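Local coordinates for protein fatty acid biosynthesis transcriptional regulator (Streptococcus pneumoniae, PDB 6JBX) that binds DNA as a MarR-family transcription factor and represses the pneumococcal fatty acid synthesis pathway, with acyl-ACP as co-repressor, at residues A[23-26]-A[27-31]; A[44-47]-A[48-51]; A[78-81]-A[82-85]; A[103-106]-A[107-110]; A[124-127]-A[128-131]. One frame throughout, in Å; residues are numbered along the deposited sequence.

Interaction 1: residues A[23-26]-A[27-31]; sequences NNVL and VIEEV
Midway along helix 11-34, Leu26 and Glu29 stand one turn apart on one face of the helix. Leu26 CD2 comes to 3.4 Å from Glu29 OE1. The glutamate starts out beside its own backbone N (chi1 -65°), which lays its CG 3.2 Å from Val25 O and runs its stem back along the preceding turn. Below this pair the backbone is regular, with Ile28 N bonding to Asn24 O at 2.9 Å and Glu30 N to Leu26 O. One residue earlier in the series a water enters the helix, donating to Asn23 O at 2.7 Å and accepting from Val27 N at 3.3 Å, in place of the direct i to i+4 bond between Val27 N and Asn23 O. The stretched phi of Asn24 (-118°) fits this local widening. Its ND2 donates to Glu66 O and its OD1 accepts from Lys152 NZ, both of the second subunit, so asparagine suits a place that must both donate and accept. Val25, small and apolar, reaches a bound tridecane. Glu29 is buried and packs on Phe117 and His118; burial beside a methyl would tend to raise its pKa, while His118, if charged, would offset this.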
# COMPACT_ATOMS: atom_id res chain seq x y z
N ASN A 23 4.69 -3.83 -1.05
CA ASN A 23 5.27 -3.31 -2.28
C ASN A 23 4.27 -3.41 -3.47
O ASN A 23 4.39 -2.64 -4.46
CB ASN A 23 6.53 -4.08 -2.69
CG ASN A 23 7.75 -3.77 -1.84
OD1 ASN A 23 7.78 -2.78 -1.14
ND2 ASN A 23 8.75 -4.63 -1.88
N ASN A 24 3.35 -4.39 -3.45
CA ASN A 24 2.64 -4.68 -4.69
C ASN A 24 1.11 -4.45 -4.62
O ASN A 24 0.45 -4.42 -5.68
CB ASN A 24 2.93 -6.09 -5.20
CG ASN A 24 4.37 -6.32 -5.60
OD1 ASN A 24 4.82 -7.45 -5.54
ND2 ASN A 24 5.10 -5.29 -5.97
N VAL A 25 0.50 -4.31 -3.46
CA VAL A 25 -0.96 -4.40 -3.34
C VAL A 25 -1.60 -3.25 -4.15
O VAL A 25 -2.60 -3.50 -4.82
CB VAL A 25 -1.46 -4.37 -1.90
CG1 VAL A 25 -1.10 -3.07 -1.18
CG2 VAL A 25 -2.97 -4.65 -1.85
N LEU A 26 -1.04 -2.04 -4.10
CA LEU A 26 -1.64 -0.88 -4.80
C LEU A 26 -1.48 -1.03 -6.32
O LEU A 26 -2.37 -0.68 -7.05
CB LEU A 26 -1.03 0.45 -4.32
CG LEU A 26 -1.49 0.92 -2.94
CD1 LEU A 26 -1.09 2.36 -2.66
CD2 LEU A 26 -2.98 0.76 -2.72
N VAL A 27 -0.37 -1.56 -6.79
CA VAL A 27 -0.17 -1.86 -8.18
C VAL A 27 -1.17 -2.93 -8.66
O VAL A 27 -1.72 -2.81 -9.73
CB VAL A 27 1.28 -2.29 -8.46
CG1 VAL A 27 1.45 -2.63 -9.92
CG2 VAL A 27 2.26 -1.17 -8.08
N ILE A 28 -1.37 -3.99 -7.90
CA ILE A 28 -2.29 -5.03 -8.30
C ILE A 28 -3.72 -4.47 -8.36
O ILE A 28 -4.46 -4.78 -9.29
CB ILE A 28 -2.17 -6.25 -7.38
CG1 ILE A 28 -0.84 -6.96 -7.66
CG2 ILE A 28 -3.37 -7.18 -7.58
CD1 ILE A 28 -0.51 -8.08 -6.72
N GLU A 29 -4.09 -3.62 -7.44
CA GLU A 29 -5.42 -3.04 -7.48
C GLU A 29 -5.58 -2.12 -8.71
O GLU A 29 -6.62 -2.10 -9.33
CB GLU A 29 -5.69 -2.22 -6.23
CG GLU A 29 -5.74 -3.04 -4.96
CD GLU A 29 -6.26 -2.24 -3.76
OE1 GLU A 29 -5.70 -1.16 -3.46
OE2 GLU A 29 -7.25 -2.68 -3.17
N GLU A 30 -4.58 -1.33 -8.99
CA GLU A 30 -4.60 -0.46 -10.14
C GLU A 30 -4.70 -1.30 -11.42
O GLU A 30 -5.46 -0.96 -12.28
CB GLU A 30 -3.39 0.46 -10.13
CG GLU A 30 -3.25 1.25 -11.42
CD GLU A 30 -3.32 2.77 -11.37
OE1 GLU A 30 -3.25 3.39 -12.46
OE2 GLU A 30 -3.42 3.37 -10.25
N VAL A 31 -3.98 -2.40 -11.53
CA VAL A 31 -4.01 -3.25 -12.71
C VAL A 31 -5.41 -3.85 -12.88
O VAL A 31 -5.91 -3.95 -13.99
CB VAL A 31 -2.96 -4.39 -12.64
CG1 VAL A 31 -3.26 -5.55 -13.60
CG2 VAL A 31 -1.58 -3.86 -12.89
O HOH W 1 2.01 -1.29 -4.59

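Interaction 2: residues A[44-47]-A[48-51]; sequences KEMH and TIDV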
# COMPACT_ATOMS: atom_id res chain seq x y z
N LYS A 44 -5.76 5.80 -6.88
CA LYS A 44 -5.95 6.98 -6.01
C LYS A 44 -7.27 7.68 -6.32
O LYS A 44 -7.98 8.10 -5.38
CB LYS A 44 -4.81 7.97 -6.14
CG LYS A 44 -3.49 7.46 -5.59
CD LYS A 44 -3.68 7.01 -4.17
CE LYS A 44 -2.40 6.65 -3.46
NZ LYS A 44 -2.71 5.73 -2.33
N GLU A 45 -7.67 7.75 -7.58
CA GLU A 45 -8.98 8.32 -7.89
C GLU A 45 -10.06 7.39 -7.35
O GLU A 45 -11.09 7.87 -6.89
CB GLU A 45 -9.23 8.53 -9.40
CG GLU A 45 -8.36 9.61 -10.02
CD GLU A 45 -8.36 9.62 -11.55
OE1 GLU A 45 -8.63 10.71 -12.13
OE2 GLU A 45 -8.10 8.54 -12.17
N MET A 46 -9.84 6.09 -7.42
CA MET A 46 -10.82 5.14 -6.88
C MET A 46 -11.01 5.41 -5.38
O MET A 46 -12.12 5.32 -4.88
CB MET A 46 -10.39 3.70 -7.13
CG MET A 46 -11.44 2.67 -6.84
SD MET A 46 -12.95 2.73 -7.85
CE MET A 46 -14.07 3.20 -6.54
N HIS A 47 -9.97 5.86 -4.68
CA HIS A 47 -10.16 6.15 -3.25
C HIS A 47 -11.11 7.35 -3.07
O HIS A 47 -11.94 7.32 -2.19
CB HIS A 47 -8.84 6.41 -2.52
CG HIS A 47 -7.99 5.18 -2.42
ND1 HIS A 47 -6.62 5.27 -2.30
CD2 HIS A 47 -8.31 3.87 -2.48
CE1 HIS A 47 -6.12 4.05 -2.27
NE2 HIS A 47 -7.14 3.17 -2.39
N THR A 48 -10.94 8.40 -3.87
CA THR A 48 -11.83 9.55 -3.82
C THR A 48 -13.26 9.11 -4.16
O THR A 48 -14.19 9.42 -3.43
CB THR A 48 -11.35 10.68 -4.73
OG1 THR A 48 -10.03 11.01 -4.31
CG2 THR A 48 -12.23 11.91 -4.67
N ILE A 49 -13.42 8.28 -5.19
CA ILE A 49 -14.75 7.82 -5.56
C ILE A 49 -15.39 7.08 -4.37
O ILE A 49 -16.60 7.21 -4.11
CB ILE A 49 -14.72 6.96 -6.83
CG1 ILE A 49 -14.39 7.83 -8.06
CG2 ILE A 49 -16.01 6.19 -7.02
CD1 ILE A 49 -14.34 7.06 -9.35
N ASP A 50 -14.58 6.30 -3.68
CA ASP A 50 -15.01 5.43 -2.58
C ASP A 50 -15.55 6.27 -1.41
O ASP A 50 -16.63 6.00 -0.90
CB ASP A 50 -13.82 4.58 -2.12
CG ASP A 50 -14.19 3.47 -1.16
OD1 ASP A 50 -15.18 2.77 -1.45
OD2 ASP A 50 -13.48 3.35 -0.13
N VAL A 51 -14.82 7.29 -1.02
CA VAL A 51 -15.27 8.18 0.03
C VAL A 51 -16.64 8.77 -0.35
O VAL A 51 -17.58 8.76 0.45
CB VAL A 51 -14.24 9.28 0.30
CG1 VAL A 51 -14.80 10.35 1.23
CG2 VAL A 51 -12.94 8.72 0.85
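Met46 folds its terminal methyl over the branch of Ile49, CE lying 3.6 Å from CG2, and the two side chains cross at about a right angle. The methionine leaves the backbone with CG opposite its own N (chi1 -169°) and then bends twice, which swings the methyl along the helix to the isoleucine one turn on. Flexible methionine and beta-branched isoleucine suit this place, since one can shape itself to the other's fixed branch. Ile49 meanwhile sets CG1 3.5 Å from Glu45 O, and its own N bonds that carbonyl oxygen at 2.9 Å. On another face Thr48 N makes only a weak bond to Lys44 O, at 3.3 Å. Val51 CG2 lies 3.5 Å from His47 O, whose backbone bond goes to Val51 N. The imidazole of His47 meets the ammonium of Lys44 at its edge, NZ lying in the ring plane. The charged ends have partners beyond this turn: Glu45 bridges to Lys84 and accepts from Ser42 N at the start of the helix, while Asp50 pairs with Lys54. Lys44 and Glu45 also lie against DNA phosphates. Helix 43-54 is thus enclosed on several faces: Met46 and Ile49 pack on Ile110 of helix 105-125, Thr48 on Leu78 and Leu81 of helix 71-84, Val51 on Val63 and Leu67 of helix 60-67, and Lys44 and Met46 on Leu26 and Leu33 of helix 11-34.

Interaction 3: residues A[78-81]-A[82-85]; sequences LNNL and ERKG
Asn80 and Arg83 lie side by side and point the same way from the last turns of helix 71-84. Their link is a weak but straight hydrogen bond, Arg83 NH2 to Asn80 OD1 at 3.5 Å and 174°. The amide oxygen arrives in the plane of the guanidinium, at its edge, although the two flat groups are turned 69° apart. A bend at chi3 brings the arginine head round to this position. The stem of Lys84 curls round the backbone carbonyl of the same asparagine: its CG is 3.3 Å from Asn80 O and its CE 3.5 Å from that atom, while its ammonium, already paired with Glu45, also donates to Asp40 O. Backbone bonds hold this shell in place, among them Glu82 N to Leu78 O at 2.7 Å. The helix then closes in a Schellman motif, where Gly85 N bonds Glu82 O at 3.0 Å and, weakly, Leu81 O. Glycine fits there because its phi of 92° is strained for residues with a side chain. Further out, Glu82 is bridged to Arg89 of strand 87-91, and Leu78 and Leu81 bury themselves against Ile87. Asn79 ND2 bonds a DNA phosphate, and Arg83 packs on one. The arrangement is that of the C-terminal end of the recognition helix in a winged helix-turn-helix, where polar residues meet the DNA backbone and leucines seat the helix on the domain.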
# COMPACT_ATOMS: atom_id res chain seq x y z
N LEU A 78 -10.94 16.00 -7.81
CA LEU A 78 -12.36 16.16 -8.09
C LEU A 78 -12.55 16.79 -9.48
O LEU A 78 -13.45 16.37 -10.22
CB LEU A 78 -13.02 17.01 -7.01
CG LEU A 78 -13.04 16.43 -5.60
CD1 LEU A 78 -13.50 17.49 -4.62
CD2 LEU A 78 -13.92 15.20 -5.48
N ASN A 79 -11.69 17.74 -9.88
CA ASN A 79 -11.79 18.35 -11.21
C ASN A 79 -11.64 17.27 -12.29
O ASN A 79 -12.43 17.23 -13.23
CB ASN A 79 -10.73 19.44 -11.45
CG ASN A 79 -10.97 20.72 -10.69
OD1 ASN A 79 -12.03 20.90 -10.09
ND2 ASN A 79 -9.99 21.62 -10.71
N ASN A 80 -10.62 16.40 -12.16
CA ASN A 80 -10.43 15.27 -13.11
C ASN A 80 -11.66 14.34 -13.10
O ASN A 80 -12.09 13.83 -14.13
CB ASN A 80 -9.14 14.49 -12.85
CG ASN A 80 -7.90 15.33 -13.07
OD1 ASN A 80 -7.91 16.28 -13.86
ND2 ASN A 80 -6.82 15.04 -12.34
N LEU A 81 -12.20 14.08 -11.94
CA LEU A 81 -13.27 13.08 -11.83
C LEU A 81 -14.57 13.70 -12.38
O LEU A 81 -15.35 13.04 -13.01
CB LEU A 81 -13.45 12.66 -10.36
CG LEU A 81 -12.42 11.69 -9.77
CD1 LEU A 81 -12.60 11.53 -8.25
CD2 LEU A 81 -12.53 10.33 -10.45
N GLU A 82 -14.79 14.99 -12.16
CA GLU A 82 -15.99 15.65 -12.72
C GLU A 82 -15.83 15.69 -14.25
O GLU A 82 -16.71 15.30 -14.91
CB GLU A 82 -16.19 17.06 -12.16
CG GLU A 82 -17.55 17.68 -12.53
CD GLU A 82 -18.05 18.82 -11.64
OE1 GLU A 82 -17.21 19.64 -11.17
OE2 GLU A 82 -19.30 18.88 -11.40
N ARG A 83 -14.68 16.12 -14.75
CA ARG A 83 -14.42 16.12 -16.19
C ARG A 83 -14.68 14.73 -16.78
O ARG A 83 -15.24 14.64 -17.89
CB ARG A 83 -12.96 16.54 -16.47
CG ARG A 83 -12.52 16.36 -17.92
CD ARG A 83 -11.10 16.81 -18.22
NE ARG A 83 -10.08 16.19 -17.36
CZ ARG A 83 -9.55 14.99 -17.56
NH1 ARG A 83 -9.92 14.27 -18.61
NH2 ARG A 83 -8.66 14.50 -16.72
N LYS A 84 -14.27 13.65 -16.10
CA LYS A 84 -14.38 12.33 -16.68
C LYS A 84 -15.77 11.75 -16.44
O LYS A 84 -16.03 10.70 -16.92
CB LYS A 84 -13.29 11.41 -16.13
CG LYS A 84 -11.90 11.73 -16.66
CD LYS A 84 -10.84 10.70 -16.35
CE LYS A 84 -10.13 11.03 -15.06
NZ LYS A 84 -8.98 10.12 -14.81
N GLY A 85 -16.66 12.44 -15.71
CA GLY A 85 -18.06 12.04 -15.63
C GLY A 85 -18.39 11.10 -14.47
O GLY A 85 -19.46 10.45 -14.50

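Interaction 4: residues A[103-106]-A[107-110]; sequences LTKK and GRLI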
# COMPACT_ATOMS: atom_id res chain seq x y z
N LEU A 103 -21.85 10.87 -6.45
CA LEU A 103 -21.43 10.07 -7.57
C LEU A 103 -22.48 10.20 -8.68
O LEU A 103 -23.66 10.12 -8.41
CB LEU A 103 -21.27 8.60 -7.18
CG LEU A 103 -20.16 8.25 -6.18
CD1 LEU A 103 -19.98 6.75 -6.13
CD2 LEU A 103 -18.84 8.92 -6.52
N THR A 104 -22.01 10.29 -9.92
CA THR A 104 -22.88 10.11 -11.07
C THR A 104 -23.25 8.62 -11.15
O THR A 104 -22.81 7.80 -10.33
CB THR A 104 -22.19 10.55 -12.37
OG1 THR A 104 -21.09 9.69 -12.71
CG2 THR A 104 -21.72 11.99 -12.32
N LYS A 105 -24.06 8.26 -12.13
CA LYS A 105 -24.39 6.87 -12.33
C LYS A 105 -23.12 6.11 -12.68
O LYS A 105 -22.97 4.97 -12.30
CB LYS A 105 -25.42 6.69 -13.46
CG LYS A 105 -25.83 5.25 -13.71
CD LYS A 105 -26.12 4.45 -12.42
CE LYS A 105 -25.54 3.05 -12.37
NZ LYS A 105 -25.65 2.42 -11.03
N LYS A 106 -22.23 6.75 -13.44
CA LYS A 106 -21.03 6.10 -13.86
C LYS A 106 -20.17 5.84 -12.62
O LYS A 106 -19.62 4.77 -12.47
CB LYS A 106 -20.32 6.93 -14.93
CG LYS A 106 -19.20 6.22 -15.68
CD LYS A 106 -18.49 7.11 -16.71
CE LYS A 106 -17.55 6.33 -17.61
NZ LYS A 106 -16.66 7.23 -18.38
N GLY A 107 -20.08 6.83 -11.75
CA GLY A 107 -19.37 6.72 -10.49
C GLY A 107 -19.88 5.56 -9.65
O GLY A 107 -19.10 4.78 -9.16
N ARG A 108 -21.20 5.43 -9.52
CA ARG A 108 -21.80 4.33 -8.76
C ARG A 108 -21.39 2.99 -9.38
O ARG A 108 -21.04 2.03 -8.64
CB ARG A 108 -23.32 4.49 -8.69
CG ARG A 108 -23.75 5.65 -7.80
CD ARG A 108 -25.24 5.73 -7.46
NE ARG A 108 -26.12 5.87 -8.61
CZ ARG A 108 -26.44 7.01 -9.21
NH1 ARG A 108 -25.98 8.16 -8.74
NH2 ARG A 108 -27.17 7.00 -10.30
N LEU A 109 -21.34 2.94 -10.72
CA LEU A 109 -21.01 1.67 -11.41
C LEU A 109 -19.58 1.25 -11.07
O LEU A 109 -19.34 0.10 -10.77
CB LEU A 109 -21.14 1.82 -12.93
CG LEU A 109 -22.51 1.53 -13.55
CD1 LEU A 109 -22.37 1.44 -15.07
CD2 LEU A 109 -23.11 0.24 -13.00
N ILE A 110 -18.62 2.16 -11.17
CA ILE A 110 -17.28 1.75 -10.91
C ILE A 110 -17.08 1.53 -9.39
O ILE A 110 -16.28 0.68 -8.99
CB ILE A 110 -16.25 2.73 -11.51
CG1 ILE A 110 -14.85 2.11 -11.48
CG2 ILE A 110 -16.30 4.08 -10.82
CD1 ILE A 110 -13.73 3.00 -11.97
O HOH W 2 -25.18 9.17 -6.41
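Thr104 caps helix 105-125 through its hydroxyl: Gly107 N donates to Thr104 OG1 at 3.2 Å and 167°, and Lys106 N adds a weak second bond. With chi1 at 68°, OG1 sits between the threonine's own N and carbonyl carbon, turned toward the amides of the first turn; the same hydroxyl probably also bonds Gly85 O. Among the backbone bonds, Arg108 N to Thr104 O, 3.0 Å long, begins the regular helical series. A water joins the strand end to the arginine, donating to Leu103 O and accepting from Arg108 NH1, each at 2.7 Å. The guanidinium lies with one face against Lys105 CA, 3.4 Å above its plane, and Thr104 O lies on that same face. Two like charges come near each other, Lys105 NZ being 4.2 Å from Arg108 NE; both side chains are exposed, where solvent would be expected to screen them. Apolar contacts complete the group. Lys105 bends so that its CE rests 3.6 Å from Leu109 CG, while Leu103 CD1 sits 3.7 Å from Gly107 C; glycine suits this site because Leu103 presses close to its bare backbone. Leu103 also packs on Ile49, Ile52 and Ile87, and Ile110 on Ile41 and Tyr86. This is a classic N-cap at the strand-to-helix junction by which the wing of a MarR-type winged helix passes into the long helix leading to the dimer region.

Interaction 5: residues A[124-127]-A[128-131]; sequences KIID and GMSE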
# COMPACT_ATOMS: atom_id res chain seq x y z
N LYS A 124 -10.71 -14.54 0.13
CA LYS A 124 -9.47 -15.31 0.10
C LYS A 124 -8.80 -15.26 1.48
O LYS A 124 -8.27 -16.26 1.94
CB LYS A 124 -8.57 -14.83 -1.03
CG LYS A 124 -7.28 -15.63 -1.17
CD LYS A 124 -7.47 -17.14 -1.26
CE LYS A 124 -6.16 -17.81 -1.59
NZ LYS A 124 -6.23 -19.28 -1.50
N ILE A 125 -8.84 -14.13 2.18
CA ILE A 125 -8.20 -14.03 3.48
C ILE A 125 -8.75 -15.11 4.42
O ILE A 125 -7.99 -15.83 5.01
CB ILE A 125 -8.32 -12.62 4.07
CG1 ILE A 125 -7.44 -11.65 3.30
CG2 ILE A 125 -7.95 -12.59 5.53
CD1 ILE A 125 -7.50 -10.25 3.84
N ILE A 126 -10.07 -15.25 4.49
CA ILE A 126 -10.68 -16.24 5.39
C ILE A 126 -10.74 -17.65 4.78
O ILE A 126 -11.35 -18.52 5.37
CB ILE A 126 -12.08 -15.79 5.83
CG1 ILE A 126 -13.08 -15.85 4.67
CG2 ILE A 126 -12.03 -14.46 6.55
CD1 ILE A 126 -14.51 -15.53 5.09
N ASP A 127 -10.13 -17.93 3.66
CA ASP A 127 -10.20 -19.26 3.12
C ASP A 127 -9.64 -20.28 4.14
O ASP A 127 -8.52 -20.16 4.66
CB ASP A 127 -9.43 -19.36 1.82
CG ASP A 127 -9.50 -20.75 1.20
OD1 ASP A 127 -10.63 -21.21 0.86
OD2 ASP A 127 -8.43 -21.37 1.06
N GLY A 128 -10.44 -21.30 4.45
CA GLY A 128 -9.99 -22.40 5.30
C GLY A 128 -10.21 -22.09 6.76
O GLY A 128 -9.92 -22.90 7.59
N MET A 129 -10.75 -20.92 7.07
CA MET A 129 -10.94 -20.59 8.45
C MET A 129 -12.37 -20.97 8.87
O MET A 129 -13.29 -20.77 8.11
CB MET A 129 -10.78 -19.10 8.71
CG MET A 129 -9.32 -18.57 8.65
SD MET A 129 -9.39 -16.79 8.95
CE MET A 129 -7.71 -16.32 8.51
N SER A 130 -12.50 -21.39 10.12
CA SER A 130 -13.80 -21.66 10.74
C SER A 130 -14.38 -20.33 11.21
O SER A 130 -13.66 -19.30 11.25
CB SER A 130 -13.64 -22.60 11.90
OG SER A 130 -12.94 -21.94 12.94
N GLU A 131 -15.65 -20.35 11.59
CA GLU A 131 -16.34 -19.14 12.04
C GLU A 131 -15.73 -18.63 13.36
O GLU A 131 -15.77 -17.45 13.63
CB GLU A 131 -17.86 -19.39 12.20
CG GLU A 131 -18.65 -19.58 10.90
CD GLU A 131 -18.56 -18.46 9.86
OE1 GLU A 131 -18.22 -18.74 8.65
OE2 GLU A 131 -18.81 -17.28 10.24
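Ile126 and Met129 close a type II beta turn at the end of helix 105-125, with Met129 N bonded to Ile126 O at 3.0 Å. The bond is fairly straight at the hydrogen, but the donor stands 40° out of the carbonyl plane. Gly128 holds the third position with phi 88°, where the lack of a side chain spares it a clash with Asp127 O. Asp127 N still bonds Lys124 O, a last trace of the helix. Of the side chains, Met129 is the chief bridge: extended beyond CG, it lays SD 3.8 Å from Ile126 CA and carries CE to 3.5 Å from Ile125 O. A long, unbranched methionine suits this reach back along the turn. At the surface, Lys124 NZ and Asp127 OD2 form a long salt bridge of 4.0 Å. Asn143 of the second subunit donates its ND2 to both Ile125 O and Asp127 O, tying the turn into the dimer. Ser130 then caps the next helix with its hydroxyl, and its N bonds Glu133. The turn therefore joins helix 105-125 to helix 131-150, with Ile125 on Met137, Ile126 on Ile134 and Met137, and Met129 on Ile134.

In the fold
The five contacts follow one another along the chain, and interactions 2, 3 and 4 cluster, their centres about 12 Å apart in each pairing, within the winged helix-turn-helix. Helix 43-54 lies in the midst of this cluster, touching both helix 71-84 and the start of helix 105-125, so the recognition helix and the start of the long helix both pack on helix 43-54. Interaction 1, on helix 11-34, touches interaction 2 and reaches the second subunit. Interaction 5 also meets that subunit, but its centre lies about 39 Å from that of interaction 3, across the chain's centre. Helix 105-125 carries interaction 4 at one end and interaction 5 at the other, centres about 31 Å apart, physically connecting the DNA-binding lobe to the dimer region.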